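Long-range contacts in SusD homolog (Bacteroides thetaiotaomicron, PDB 3SGH), which probably binds glycans at the cell surface as the SusD-like lipoprotein partner of an outer-membrane sugar uptake system: residues I84-F88 with A105-R109; D174-K178 with D225-T231; A340-Y344 with T394-D399; R452-R458 with D483-L489. One frame throughout, in Å; residues are numbered along the deposited sequence.

Interaction 1 (I84-F88 with A105-R109); sequences IYPSF and AQLTR
F88 and Y85 hold R109 between them, one ring under its chain and one hydroxyl at its edge. The site belongs to the alpha-alpha superhelix of the SusD-like fold. A break between two helices, with a cis peptide bond before P86, packs on helix 100-120. CG of R109 is anti to the backbone N (chi1 -174°) and the chain stays extended to NE, which carries it across the F88 ring. R109 CD sits over the middle of that ring, 3.6 Å from its centroid, a CH-pi contact. The guanidinium follows and stacks on the same ring, with planes 26° apart. This cation-pi contact is off-centre, and R109 NH1 comes closest, 3.5 Å from F88 CE2. The Y85 ring stands nearly upright to the guanidinium. Its OH lies in the guanidinium plane and takes two bonds from R109, side-on. A leucine in place of R109 would probably leave the Y85 hydroxyl without these two donors and the F88 face less covered. Y125 adds a second cation-pi contact to R109. The edge of F88 faces the helix backbone, and its CD1 is 4.0 Å from A105 CB. I84 crosses R109 at about a right angle, and I84 CG2 lies 3.7 Å from R109 CG. M24 of helix 17-24 touches I84 and F88. Of the two R109 bonds to Y85 OH, the one from NE is the shorter and straighter, 2.8 Å at 162°.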
loop_
_atom_site.group_PDB
_atom_site.type_symbol
_atom_site.label_atom_id
_atom_site.label_comp_id
_atom_site.label_asym_id
_atom_site.label_seq_id
_atom_site.Cartn_x
_atom_site.Cartn_y
_atom_site.Cartn_z
ATOM N N ILE A 84 0.050 -14.727 9.653
ATOM C CA ILE A 84 1.469 -14.986 9.763
ATOM C C ILE A 84 1.788 -15.969 10.883
ATOM O O ILE A 84 2.676 -16.809 10.726
ATOM C CB ILE A 84 2.266 -13.668 9.962
ATOM C CG1 ILE A 84 2.079 -12.769 8.709
ATOM C CG2 ILE A 84 3.739 -13.966 10.272
ATOM C CD1 ILE A 84 2.465 -13.460 7.336
ATOM N N TYR A 85 1.059 -15.877 11.996
ATOM C CA TYR A 85 1.365 -16.741 13.159
ATOM C C TYR A 85 0.161 -17.591 13.518
ATOM O O TYR A 85 -0.960 -17.086 13.428
ATOM C CB TYR A 85 1.759 -15.884 14.354
ATOM C CG TYR A 85 2.871 -14.919 14.113
ATOM C CD1 TYR A 85 4.213 -15.334 14.117
ATOM C CD2 TYR A 85 2.614 -13.568 13.947
ATOM C CE1 TYR A 85 5.238 -14.421 13.909
ATOM C CE2 TYR A 85 3.671 -12.650 13.754
ATOM C CZ TYR A 85 4.953 -13.093 13.739
ATOM O OH TYR A 85 5.957 -12.187 13.506
ATOM N N PRO A 86 0.373 -18.861 13.955
ATOM C CA PRO A 86 1.674 -19.500 14.244
ATOM C C PRO A 86 2.386 -20.123 13.047
ATOM O O PRO A 86 3.425 -20.730 13.216
ATOM C CB PRO A 86 1.296 -20.587 15.290
ATOM C CG PRO A 86 -0.078 -20.997 14.901
ATOM C CD PRO A 86 -0.755 -19.695 14.462
ATOM N N SER A 87 1.855 -19.988 11.845
ATOM C CA SER A 87 2.443 -20.710 10.717
ATOM C C SER A 87 3.921 -20.411 10.534
ATOM O O SER A 87 4.653 -21.318 10.197
ATOM C CB SER A 87 1.684 -20.443 9.425
ATOM O OG SER A 87 0.358 -20.917 9.568
ATOM N N PHE A 88 4.351 -19.160 10.745
ATOM C CA PHE A 88 5.755 -18.830 10.582
ATOM C C PHE A 88 6.654 -19.749 11.437
ATOM O O PHE A 88 7.679 -20.299 10.960
ATOM C CB PHE A 88 6.108 -17.369 10.941
ATOM C CG PHE A 88 7.551 -17.136 10.861
ATOM C CD1 PHE A 88 8.152 -17.096 9.636
ATOM C CD2 PHE A 88 8.340 -17.089 11.995
ATOM C CE1 PHE A 88 9.518 -16.966 9.526
ATOM C CE2 PHE A 88 9.692 -16.967 11.908
ATOM C CZ PHE A 88 10.294 -16.914 10.664
ATOM N N ALA A 105 8.664 -18.339 3.945
ATOM C CA ALA A 105 7.989 -17.999 5.207
ATOM C C ALA A 105 8.557 -16.692 5.770
ATOM O O ALA A 105 7.819 -15.833 6.218
ATOM C CB ALA A 105 8.110 -19.154 6.213
ATOM N N GLN A 106 9.861 -16.507 5.644
ATOM C CA GLN A 106 10.516 -15.271 6.061
ATOM C C GLN A 106 10.060 -14.078 5.234
ATOM O O GLN A 106 9.732 -13.017 5.778
ATOM C CB GLN A 106 12.026 -15.423 5.885
ATOM C CG GLN A 106 12.678 -16.215 6.961
ATOM C CD GLN A 106 14.188 -16.061 6.927
ATOM O OE1 GLN A 106 14.819 -16.310 5.902
ATOM N NE2 GLN A 106 14.754 -15.618 8.033
ATOM N N LEU A 107 10.076 -14.255 3.928
ATOM C CA LEU A 107 9.618 -13.187 3.006
ATOM C C LEU A 107 8.156 -12.771 3.279
ATOM O O LEU A 107 7.811 -11.602 3.298
ATOM C CB LEU A 107 9.801 -13.623 1.580
ATOM C CG LEU A 107 9.280 -12.670 0.491
ATOM C CD1 LEU A 107 10.012 -11.317 0.527
ATOM C CD2 LEU A 107 9.460 -13.386 -0.898
ATOM N N THR A 108 7.312 -13.749 3.485
ATOM C CA THR A 108 5.903 -13.526 3.698
ATOM C C THR A 108 5.629 -12.841 5.047
ATOM O O THR A 108 4.799 -11.908 5.102
ATOM C CB THR A 108 5.089 -14.828 3.500
ATOM O OG1 THR A 108 5.398 -15.414 2.220
ATOM C CG2 THR A 108 3.586 -14.529 3.548
ATOM N N ARG A 109 6.329 -13.272 6.090
ATOM C CA ARG A 109 6.306 -12.591 7.389
ATOM C C ARG A 109 6.764 -11.161 7.278
ATOM O O ARG A 109 6.097 -10.280 7.750
ATOM C CB ARG A 109 7.210 -13.316 8.367
ATOM C CG ARG A 109 7.185 -12.797 9.799
ATOM C CD ARG A 109 8.142 -13.554 10.611
ATOM N NE ARG A 109 8.189 -13.078 11.991
ATOM C CZ ARG A 109 9.236 -13.164 12.794
ATOM N NH1 ARG A 109 10.423 -13.604 12.351
ATOM N NH2 ARG A 109 9.099 -12.726 14.035
#

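Interaction 2 (D174-K178 with D225-T231); sequences DQFYK and DSSYDTT
F176 packs against the backbone of strand 227-229, part of a two-stranded antiparallel sheet completed by 314-317. D174 starts an Asx turn just ahead of helix 181-198, and its OD1 accepts from the N atoms of F176 and Y177 on one face of its carboxylate. These bonds hold the turn; the ring ends of F176 and Y177 reach the strand segment. The tight part is here. F176 CE1 lies 3.6 Å from D229 CA, and V316 of the paired strand also touches the ring. Y177 reaches the start of 225-231, where its OH donates to D225 O at 2.6 Å, nearly along the C=O axis. W184 meets the Y177 ring edge-to-face. Water 1 fills the join between the two backbones, bonding F176 O, S226 O and Y228 N. The other end is more exposed and held by polar groups. T230 OG1 donates to Q175 O at 2.6 Å, in the carbonyl plane. The Q175 chain bends at chi2 (-94°), which turns its amide back to D229. There the amide and carboxylate planes are 47° apart. G233 N also bonds D229 OD1. Q175 NE2 meets D229 OD1 from above the carboxylate plane, at 2.9 Å and 161°.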
loop_
_atom_site.group_PDB
_atom_site.type_symbol
_atom_site.label_atom_id
_atom_site.label_comp_id
_atom_site.label_asym_id
_atom_site.label_seq_id
_atom_site.Cartn_x
_atom_site.Cartn_y
_atom_site.Cartn_z
ATOM N N ASP A 174 2.195 -22.314 -4.890
ATOM C CA ASP A 174 2.518 -20.932 -5.257
ATOM C C ASP A 174 1.664 -20.440 -6.419
ATOM O O ASP A 174 2.054 -20.585 -7.574
ATOM C CB ASP A 174 3.989 -20.855 -5.618
ATOM C CG ASP A 174 4.438 -19.472 -6.072
ATOM O OD1 ASP A 174 3.694 -18.449 -5.871
ATOM O OD2 ASP A 174 5.587 -19.410 -6.613
ATOM N N GLN A 175 0.563 -19.749 -6.103
ATOM C CA GLN A 175 -0.285 -19.131 -7.115
ATOM C C GLN A 175 0.258 -17.835 -7.715
ATOM O O GLN A 175 -0.308 -17.308 -8.679
ATOM C CB GLN A 175 -1.684 -18.866 -6.550
ATOM C CG GLN A 175 -1.811 -17.780 -5.467
ATOM C CD GLN A 175 -1.740 -18.290 -4.047
ATOM O OE1 GLN A 175 -1.037 -19.273 -3.753
ATOM N NE2 GLN A 175 -2.449 -17.607 -3.137
ATOM N N PHE A 176 1.322 -17.303 -7.125
ATOM C CA PHE A 176 1.911 -16.032 -7.591
ATOM C C PHE A 176 2.850 -16.259 -8.770
ATOM O O PHE A 176 2.674 -15.651 -9.850
ATOM C CB PHE A 176 2.631 -15.359 -6.413
ATOM C CG PHE A 176 1.716 -15.133 -5.235
ATOM C CD1 PHE A 176 0.921 -13.984 -5.157
ATOM C CD2 PHE A 176 1.588 -16.094 -4.264
ATOM C CE1 PHE A 176 0.053 -13.800 -4.100
ATOM C CE2 PHE A 176 0.703 -15.923 -3.210
ATOM C CZ PHE A 176 -0.054 -14.773 -3.115
ATOM N N TYR A 177 3.801 -17.161 -8.575
ATOM C CA TYR A 177 4.837 -17.438 -9.573
ATOM C C TYR A 177 5.099 -18.911 -9.872
ATOM O O TYR A 177 6.085 -19.239 -10.537
ATOM C CB TYR A 177 6.109 -16.807 -9.083
ATOM C CG TYR A 177 6.100 -15.288 -8.940
ATOM C CD1 TYR A 177 5.722 -14.457 -9.999
ATOM C CD2 TYR A 177 6.579 -14.687 -7.784
ATOM C CE1 TYR A 177 5.783 -13.063 -9.889
ATOM C CE2 TYR A 177 6.643 -13.271 -7.670
ATOM C CZ TYR A 177 6.261 -12.476 -8.729
ATOM O OH TYR A 177 6.364 -11.116 -8.588
ATOM N N LYS A 178 4.237 -19.802 -9.388
ATOM C CA LYS A 178 4.291 -21.247 -9.728
ATOM C C LYS A 178 5.665 -21.870 -9.437
ATOM O O LYS A 178 6.143 -22.775 -10.152
ATOM C CB LYS A 178 3.906 -21.431 -11.191
ATOM C CG LYS A 178 2.498 -20.912 -11.540
ATOM C CD LYS A 178 2.128 -21.242 -13.026
ATOM C CE LYS A 178 0.574 -21.316 -13.287
ATOM N NZ LYS A 178 -0.165 -20.020 -13.008
ATOM N N ASP A 225 6.891 -9.763 -14.564
ATOM C CA ASP A 225 7.428 -9.896 -13.233
ATOM C C ASP A 225 6.426 -9.567 -12.106
ATOM O O ASP A 225 6.647 -9.914 -10.930
ATOM C CB ASP A 225 8.640 -8.968 -13.076
ATOM C CG ASP A 225 9.809 -9.326 -13.995
ATOM O OD1 ASP A 225 9.898 -10.470 -14.446
ATOM O OD2 ASP A 225 10.679 -8.439 -14.262
ATOM N N SER A 226 5.355 -8.859 -12.450
ATOM C CA SER A 226 4.394 -8.395 -11.469
ATOM C C SER A 226 3.750 -9.556 -10.742
ATOM O O SER A 226 3.543 -10.621 -11.326
ATOM C CB SER A 226 3.304 -7.568 -12.161
ATOM O OG SER A 226 3.898 -6.360 -12.723
ATOM N N SER A 227 3.406 -9.337 -9.479
ATOM C CA SER A 227 2.783 -10.355 -8.642
ATOM C C SER A 227 1.304 -10.102 -8.453
ATOM O O SER A 227 0.901 -8.990 -7.993
ATOM C CB SER A 227 3.429 -10.366 -7.249
ATOM O OG SER A 227 2.781 -11.318 -6.427
ATOM N N TYR A 228 0.533 -11.145 -8.755
ATOM C CA TYR A 228 -0.923 -11.206 -8.499
ATOM C C TYR A 228 -1.318 -12.501 -7.740
ATOM O O TYR A 228 -0.693 -13.543 -7.921
ATOM C CB TYR A 228 -1.677 -11.237 -9.784
ATOM C CG TYR A 228 -1.628 -9.991 -10.635
ATOM C CD1 TYR A 228 -0.577 -9.791 -11.516
ATOM C CD2 TYR A 228 -2.668 -9.079 -10.630
ATOM C CE1 TYR A 228 -0.521 -8.652 -12.327
ATOM C CE2 TYR A 228 -2.661 -7.978 -11.491
ATOM C CZ TYR A 228 -1.574 -7.771 -12.325
ATOM O OH TYR A 228 -1.525 -6.682 -13.161
ATOM N N ASP A 229 -2.347 -12.425 -6.903
ATOM C CA ASP A 229 -2.838 -13.614 -6.193
ATOM C C ASP A 229 -3.787 -14.286 -7.183
ATOM O O ASP A 229 -4.974 -13.999 -7.227
ATOM C CB ASP A 229 -3.517 -13.227 -4.870
ATOM C CG ASP A 229 -3.838 -14.433 -3.987
ATOM O OD1 ASP A 229 -3.986 -15.560 -4.546
ATOM O OD2 ASP A 229 -3.977 -14.229 -2.776
ATOM N N THR A 230 -3.231 -15.126 -8.036
ATOM C CA THR A 230 -3.957 -15.556 -9.223
ATOM C C THR A 230 -5.209 -16.377 -8.928
ATOM O O THR A 230 -6.121 -16.441 -9.791
ATOM C CB THR A 230 -3.076 -16.347 -10.223
ATOM O OG1 THR A 230 -2.707 -17.596 -9.653
ATOM C CG2 THR A 230 -1.809 -15.516 -10.664
ATOM N N THR A 231 -5.229 -17.046 -7.778
ATOM C CA THR A 231 -6.401 -17.843 -7.363
ATOM C C THR A 231 -7.274 -17.108 -6.348
ATOM O O THR A 231 -8.208 -17.681 -5.804
ATOM C CB THR A 231 -5.927 -19.129 -6.759
ATOM O OG1 THR A 231 -5.095 -18.838 -5.641
ATOM C CG2 THR A 231 -5.127 -19.980 -7.814
HETATM O O HOH W 1 1.857 -13.231 -10.511
#

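Interaction 3 (A340-Y344 with T394-D399); sequences AKTFY and TIKWED
Y344 OH donates to I395 O at 2.6 Å, the shortest polar bond of this contact. It lies in the carbonyl plane, on a lone pair. The bond ties the first turn of helix 340-354, in the alpha-alpha superhelix, to the irregular segment 394-399 that precedes helix 403-417. W397 fills the angle between the two. Its indole meets A340 and K341, and Y344 about one turn on. K341 lies over one face, with CB 3.8 Å from the centroid of the W397 five-membered ring, a CH-pi contact. Its chain is extended throughout and runs on past the indole, so the amine ends away from the ring. A340 CB touches the far end of the six-membered ring, 3.9 Å from W397 CZ2. Y344 meets W397 obliquely, with ring planes 50° apart. Here W397 CE3 sits over the tyrosine face, toward its rim, 3.5 Å from Y344 CD2. With chi1 at 175° the Y344 ring points away from its own N and runs out past indole CE3 to the I395 carbonyl. R409 and V410 of helix 403-417 also touch W397. At the edge of the indole, W397 NE1 makes a weak bond to D399 OD1, 3.1 Å at 124°.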
loop_
_atom_site.group_PDB
_atom_site.type_symbol
_atom_site.label_atom_id
_atom_site.label_comp_id
_atom_site.label_asym_id
_atom_site.label_seq_id
_atom_site.Cartn_x
_atom_site.Cartn_y
_atom_site.Cartn_z
ATOM N N ALA A 340 16.794 9.649 -13.196
ATOM C CA ALA A 340 15.376 9.806 -12.800
ATOM C C ALA A 340 14.418 9.804 -13.987
ATOM O O ALA A 340 13.400 9.121 -13.958
ATOM C CB ALA A 340 15.173 11.063 -11.980
ATOM N N LYS A 341 14.730 10.586 -15.018
ATOM C CA LYS A 341 13.888 10.637 -16.203
ATOM C C LYS A 341 13.675 9.244 -16.790
ATOM O O LYS A 341 12.556 8.898 -17.157
ATOM C CB LYS A 341 14.470 11.576 -17.291
ATOM C CG LYS A 341 13.586 11.643 -18.548
ATOM C CD LYS A 341 14.169 12.600 -19.628
ATOM C CE LYS A 341 13.241 12.626 -20.885
ATOM N NZ LYS A 341 13.843 13.402 -22.022
ATOM N N THR A 342 14.746 8.473 -16.918
ATOM C CA THR A 342 14.680 7.178 -17.556
ATOM C C THR A 342 13.740 6.265 -16.763
ATOM O O THR A 342 12.826 5.639 -17.328
ATOM C CB THR A 342 16.106 6.518 -17.647
ATOM O OG1 THR A 342 16.958 7.342 -18.477
ATOM C CG2 THR A 342 15.974 5.064 -18.224
ATOM N N PHE A 343 13.883 6.270 -15.451
ATOM C CA PHE A 343 13.030 5.434 -14.617
ATOM C C PHE A 343 11.581 5.925 -14.544
ATOM O O PHE A 343 10.650 5.102 -14.553
ATOM C CB PHE A 343 13.626 5.222 -13.224
ATOM C CG PHE A 343 14.837 4.323 -13.213
ATOM C CD1 PHE A 343 14.770 3.025 -13.701
ATOM C CD2 PHE A 343 16.047 4.769 -12.676
ATOM C CE1 PHE A 343 15.895 2.192 -13.681
ATOM C CE2 PHE A 343 17.159 3.930 -12.633
ATOM C CZ PHE A 343 17.076 2.643 -13.152
ATOM N N TYR A 344 11.395 7.250 -14.523
ATOM C CA TYR A 344 10.045 7.830 -14.585
ATOM C C TYR A 344 9.285 7.377 -15.830
ATOM O O TYR A 344 8.149 6.852 -15.734
ATOM C CB TYR A 344 10.149 9.343 -14.518
ATOM C CG TYR A 344 8.860 10.089 -14.680
ATOM C CD1 TYR A 344 7.963 10.202 -13.623
ATOM C CD2 TYR A 344 8.559 10.748 -15.881
ATOM C CE1 TYR A 344 6.813 10.928 -13.747
ATOM C CE2 TYR A 344 7.381 11.479 -16.013
ATOM C CZ TYR A 344 6.517 11.564 -14.947
ATOM O OH TYR A 344 5.344 12.290 -15.060
ATOM N N THR A 394 2.429 18.622 -13.748
ATOM C CA THR A 394 2.161 18.152 -15.084
ATOM C C THR A 394 2.913 16.857 -15.350
ATOM O O THR A 394 3.783 16.469 -14.584
ATOM C CB THR A 394 2.584 19.238 -16.126
ATOM O OG1 THR A 394 3.965 19.566 -15.933
ATOM C CG2 THR A 394 1.718 20.489 -15.963
ATOM N N ILE A 395 2.596 16.190 -16.455
ATOM C CA ILE A 395 3.141 14.863 -16.728
ATOM C C ILE A 395 4.533 14.833 -17.335
ATOM O O ILE A 395 5.419 14.111 -16.856
ATOM C CB ILE A 395 2.208 14.095 -17.687
ATOM C CG1 ILE A 395 0.775 13.956 -17.094
ATOM C CG2 ILE A 395 2.821 12.684 -18.063
ATOM C CD1 ILE A 395 -0.297 13.808 -18.168
ATOM N N LYS A 396 4.736 15.618 -18.399
ATOM C CA LYS A 396 6.019 15.606 -19.121
ATOM C C LYS A 396 7.173 15.920 -18.191
ATOM O O LYS A 396 7.128 16.894 -17.433
ATOM C CB LYS A 396 6.029 16.623 -20.272
ATOM C CG LYS A 396 7.313 16.645 -21.136
ATOM C CD LYS A 396 7.679 18.082 -21.522
ATOM C CE LYS A 396 8.478 18.172 -22.824
ATOM N NZ LYS A 396 9.647 17.233 -22.897
ATOM N N TRP A 397 8.205 15.100 -18.264
ATOM C CA TRP A 397 9.417 15.301 -17.494
ATOM C C TRP A 397 10.107 16.605 -17.894
ATOM O O TRP A 397 10.231 16.912 -19.084
ATOM C CB TRP A 397 10.395 14.157 -17.667
ATOM C CG TRP A 397 11.510 14.283 -16.692
ATOM C CD1 TRP A 397 12.737 14.836 -16.909
ATOM C CD2 TRP A 397 11.474 13.911 -15.317
ATOM N NE1 TRP A 397 13.471 14.808 -15.753
ATOM C CE2 TRP A 397 12.712 14.241 -14.763
ATOM C CE3 TRP A 397 10.516 13.307 -14.502
ATOM C CZ2 TRP A 397 13.005 14.006 -13.440
ATOM C CZ3 TRP A 397 10.814 13.075 -13.201
ATOM C CH2 TRP A 397 12.039 13.421 -12.675
ATOM N N GLU A 398 10.505 17.355 -16.873
ATOM C CA GLU A 398 11.201 18.619 -17.041
ATOM C C GLU A 398 12.550 18.554 -16.323
ATOM O O GLU A 398 12.594 18.536 -15.102
ATOM C CB GLU A 398 10.343 19.739 -16.472
ATOM C CG GLU A 398 8.921 19.766 -17.036
ATOM C CD GLU A 398 8.154 21.012 -16.672
ATOM O OE1 GLU A 398 8.102 21.331 -15.463
ATOM O OE2 GLU A 398 7.581 21.645 -17.593
ATOM N N ASP A 399 13.647 18.526 -17.083
ATOM C CA ASP A 399 14.994 18.391 -16.522
ATOM C C ASP A 399 15.372 19.578 -15.616
ATOM O O ASP A 399 16.154 19.440 -14.682
ATOM C CB ASP A 399 16.039 18.252 -17.650
ATOM C CG ASP A 399 16.222 16.789 -18.149
ATOM O OD1 ASP A 399 15.824 15.803 -17.462
ATOM O OD2 ASP A 399 16.826 16.623 -19.245
#

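Interaction 4 (R452-R458 with D483-L489); sequences RGQRRLR and DSNGTDL
R452 and R455 lay their guanidinium groups partly over each other, and D488 takes both. Each arginine uses two nitrogens on a single carboxylate oxygen. R452 comes end-on, and its NH2 is 2.8 Å from D488 OD2. R455 comes side-on, and its NE is 2.7 Å from D488 OD1. Both approach on the syn side, somewhat out of the carboxylate plane. The R455 chain bends at chi2 and chi3, which also brings its NH1 to R452 O. The second acid, D483, is met by R456. NH1 and NH2 of R456 share D483 OD1, NH1 on the anti lone pair at 2.8 Å. R456 NH1 also bonds S484 O, and NH2 bonds Q120 O. CG of R456 sits between the backbone N and the carbonyl carbon (chi1 70°), and its chain passes T487 and L489. With an alanine here, D483 OD1 would probably lose its salt bridge to the arginine and a gap would open beside L489. In the middle, N485 O, in the type I turn S484-T487, accepts from the N atoms of R455 and R456. The amide of Q454 stacks on that of N485, with planes 10° apart. R458 NE bonds N485 OD1 at 2.9 Å, and waters 4 and 5 bridge its NH groups to N485 ND2 and D483 OD2. Y464 holds D483 OD2 as well. Two loops of the SusD-like fold are thus joined by salt bridges as well as backbone, amide and water-mediated bonds. The pairing of D488 with two arginines and D483 with one probably offsets much of the positive charge and would favour ionised carboxylates.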
loop_
_atom_site.group_PDB
_atom_site.type_symbol
_atom_site.label_atom_id
_atom_site.label_comp_id
_atom_site.label_asym_id
_atom_site.label_seq_id
_atom_site.Cartn_x
_atom_site.Cartn_y
_atom_site.Cartn_z
ATOM N N ARG A 452 -2.689 17.245 7.652
ATOM C CA ARG A 452 -1.775 16.107 7.690
ATOM C C ARG A 452 -2.481 14.761 7.777
ATOM O O ARG A 452 -1.854 13.726 7.513
ATOM C CB ARG A 452 -0.815 16.265 8.874
ATOM C CG ARG A 452 -0.061 17.629 8.789
ATOM C CD ARG A 452 0.968 17.796 9.823
ATOM N NE ARG A 452 2.109 16.909 9.670
ATOM C CZ ARG A 452 2.474 15.949 10.536
ATOM N NH1 ARG A 452 1.791 15.697 11.645
ATOM N NH2 ARG A 452 3.567 15.250 10.304
ATOM N N GLY A 453 -3.748 14.797 8.179
ATOM C CA GLY A 453 -4.569 13.603 8.267
ATOM C C GLY A 453 -4.206 12.703 9.453
ATOM O O GLY A 453 -3.446 13.100 10.358
ATOM N N GLN A 454 -4.738 11.490 9.422
ATOM C CA GLN A 454 -4.395 10.454 10.398
ATOM C C GLN A 454 -2.980 10.002 10.119
ATOM O O GLN A 454 -2.602 9.865 8.986
ATOM C CB GLN A 454 -5.376 9.269 10.321
ATOM C CG GLN A 454 -5.049 8.182 11.344
ATOM C CD GLN A 454 -6.244 7.343 11.760
ATOM O OE1 GLN A 454 -7.416 7.712 11.514
ATOM N NE2 GLN A 454 -5.965 6.201 12.440
ATOM N N ARG A 455 -2.179 9.800 11.155
ATOM C CA ARG A 455 -0.747 9.589 10.996
ATOM C C ARG A 455 -0.338 8.109 11.231
ATOM O O ARG A 455 0.714 7.681 10.762
ATOM C CB ARG A 455 0.007 10.540 11.883
ATOM C CG ARG A 455 -0.333 11.990 11.667
ATOM C CD ARG A 455 -0.144 12.505 10.217
ATOM N NE ARG A 455 1.253 12.419 9.777
ATOM C CZ ARG A 455 1.715 12.746 8.564
ATOM N NH1 ARG A 455 0.896 13.149 7.606
ATOM N NH2 ARG A 455 3.015 12.675 8.287
ATOM N N ARG A 456 -1.188 7.371 11.944
ATOM C CA ARG A 456 -0.974 5.961 12.275
ATOM C C ARG A 456 -2.250 5.325 12.832
ATOM O O ARG A 456 -3.175 6.026 13.243
ATOM C CB ARG A 456 0.130 5.801 13.330
ATOM C CG ARG A 456 -0.204 6.279 14.718
ATOM C CD ARG A 456 0.962 6.235 15.661
ATOM N NE ARG A 456 1.111 4.891 16.231
ATOM C CZ ARG A 456 0.473 4.470 17.320
ATOM N NH1 ARG A 456 -0.411 5.254 17.947
ATOM N NH2 ARG A 456 0.684 3.236 17.774
ATOM N N LEU A 457 -2.275 3.997 12.864
ATOM C CA LEU A 457 -3.255 3.277 13.665
ATOM C C LEU A 457 -2.675 3.094 15.075
ATOM O O LEU A 457 -1.467 3.126 15.254
ATOM C CB LEU A 457 -3.576 1.923 13.020
ATOM C CG LEU A 457 -4.656 1.944 11.932
ATOM C CD1 LEU A 457 -4.414 2.995 10.858
ATOM C CD2 LEU A 457 -4.785 0.537 11.321
ATOM N N ARG A 458 -3.549 2.879 16.055
ATOM C CA ARG A 458 -3.169 2.718 17.433
ATOM C C ARG A 458 -2.957 1.244 17.758
ATOM O O ARG A 458 -3.405 0.356 17.009
ATOM C CB ARG A 458 -4.256 3.298 18.349
ATOM C CG ARG A 458 -4.366 4.810 18.281
ATOM C CD ARG A 458 -5.490 5.363 19.170
ATOM N NE ARG A 458 -6.796 5.018 18.572
ATOM C CZ ARG A 458 -7.583 4.021 18.965
ATOM N NH1 ARG A 458 -7.246 3.246 19.992
ATOM N NH2 ARG A 458 -8.716 3.770 18.324
ATOM N N ASP A 483 -0.064 7.025 22.375
ATOM C CA ASP A 483 -0.690 6.075 21.444
ATOM C C ASP A 483 -1.947 6.720 20.845
ATOM O O ASP A 483 -3.071 6.449 21.259
ATOM C CB ASP A 483 -1.021 4.761 22.182
ATOM C CG ASP A 483 -1.623 3.678 21.268
ATOM O OD1 ASP A 483 -1.412 3.736 20.029
ATOM O OD2 ASP A 483 -2.312 2.752 21.822
ATOM N N SER A 484 -1.719 7.588 19.872
ATOM C CA SER A 484 -2.712 8.401 19.215
ATOM C C SER A 484 -2.756 8.170 17.714
ATOM O O SER A 484 -1.703 7.906 17.096
ATOM C CB SER A 484 -2.330 9.881 19.431
ATOM O OG SER A 484 -3.158 10.755 18.717
ATOM N N ASN A 485 -3.937 8.373 17.130
ATOM C CA ASN A 485 -4.087 8.413 15.662
ATOM C C ASN A 485 -3.226 9.507 15.015
ATOM O O ASN A 485 -2.890 9.434 13.837
ATOM C CB ASN A 485 -5.543 8.715 15.268
ATOM C CG ASN A 485 -6.508 7.587 15.579
ATOM O OD1 ASN A 485 -6.126 6.532 16.143
ATOM N ND2 ASN A 485 -7.779 7.808 15.245
ATOM N N GLY A 486 -2.916 10.554 15.770
ATOM C CA GLY A 486 -2.196 11.706 15.226
ATOM C C GLY A 486 -0.678 11.724 15.473
ATOM O O GLY A 486 0.016 12.675 15.057
ATOM N N THR A 487 -0.175 10.690 16.147
ATOM C CA THR A 487 1.236 10.488 16.403
ATOM C C THR A 487 1.953 9.950 15.179
ATOM O O THR A 487 1.507 9.012 14.574
ATOM C CB THR A 487 1.464 9.549 17.606
ATOM O OG1 THR A 487 1.032 10.229 18.798
ATOM C CG2 THR A 487 2.928 9.196 17.822
ATOM N N ASP A 488 3.074 10.595 14.848
ATOM C CA ASP A 488 3.880 10.203 13.724
ATOM C C ASP A 488 4.727 8.966 13.985
ATOM O O ASP A 488 5.294 8.773 15.060
ATOM C CB ASP A 488 4.731 11.372 13.244
ATOM C CG ASP A 488 4.007 12.245 12.197
ATOM O OD1 ASP A 488 3.492 11.705 11.178
ATOM O OD2 ASP A 488 3.968 13.497 12.418
ATOM N N LEU A 489 4.800 8.145 12.941
ATOM C CA LEU A 489 5.740 7.045 12.879
ATOM C C LEU A 489 7.199 7.499 12.666
ATOM O O LEU A 489 7.476 8.610 12.225
ATOM C CB LEU A 489 5.293 6.072 11.804
ATOM C CG LEU A 489 3.919 5.456 12.064
ATOM C CD1 LEU A 489 3.592 4.372 11.046
ATOM C CD2 LEU A 489 3.811 4.865 13.499
HETATM O O HOH W 2 -7.449 4.585 14.424
HETATM O O HOH W 3 3.244 8.906 10.662
HETATM O O HOH W 4 -9.749 6.052 16.634
HETATM O O HOH W 5 -5.061 2.909 21.863
#

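The four contacts follow one another along the chain, and none nests in or crosses another. Interaction 1 closes first, over 16 mostly helical residues, joining a helix break to helix 100-120. Interaction 2 closes a longer loop that contains helices 181-198 and 204-217 and brings the turn before them to strand 227-229. The nearest atoms of interactions 1 and 2 are about 7 Å apart. W184 of helix 181-198 touches segment 105-109 through L107 and also meets D174 and Y177. Interaction 3 ties helix 340-354 to the segment before helix 403-417. It lies across the chain's centre from interaction 1, their centres about 38 Å apart. Interaction 4 closes last, joining two loops around helices 461-466 and 468-477.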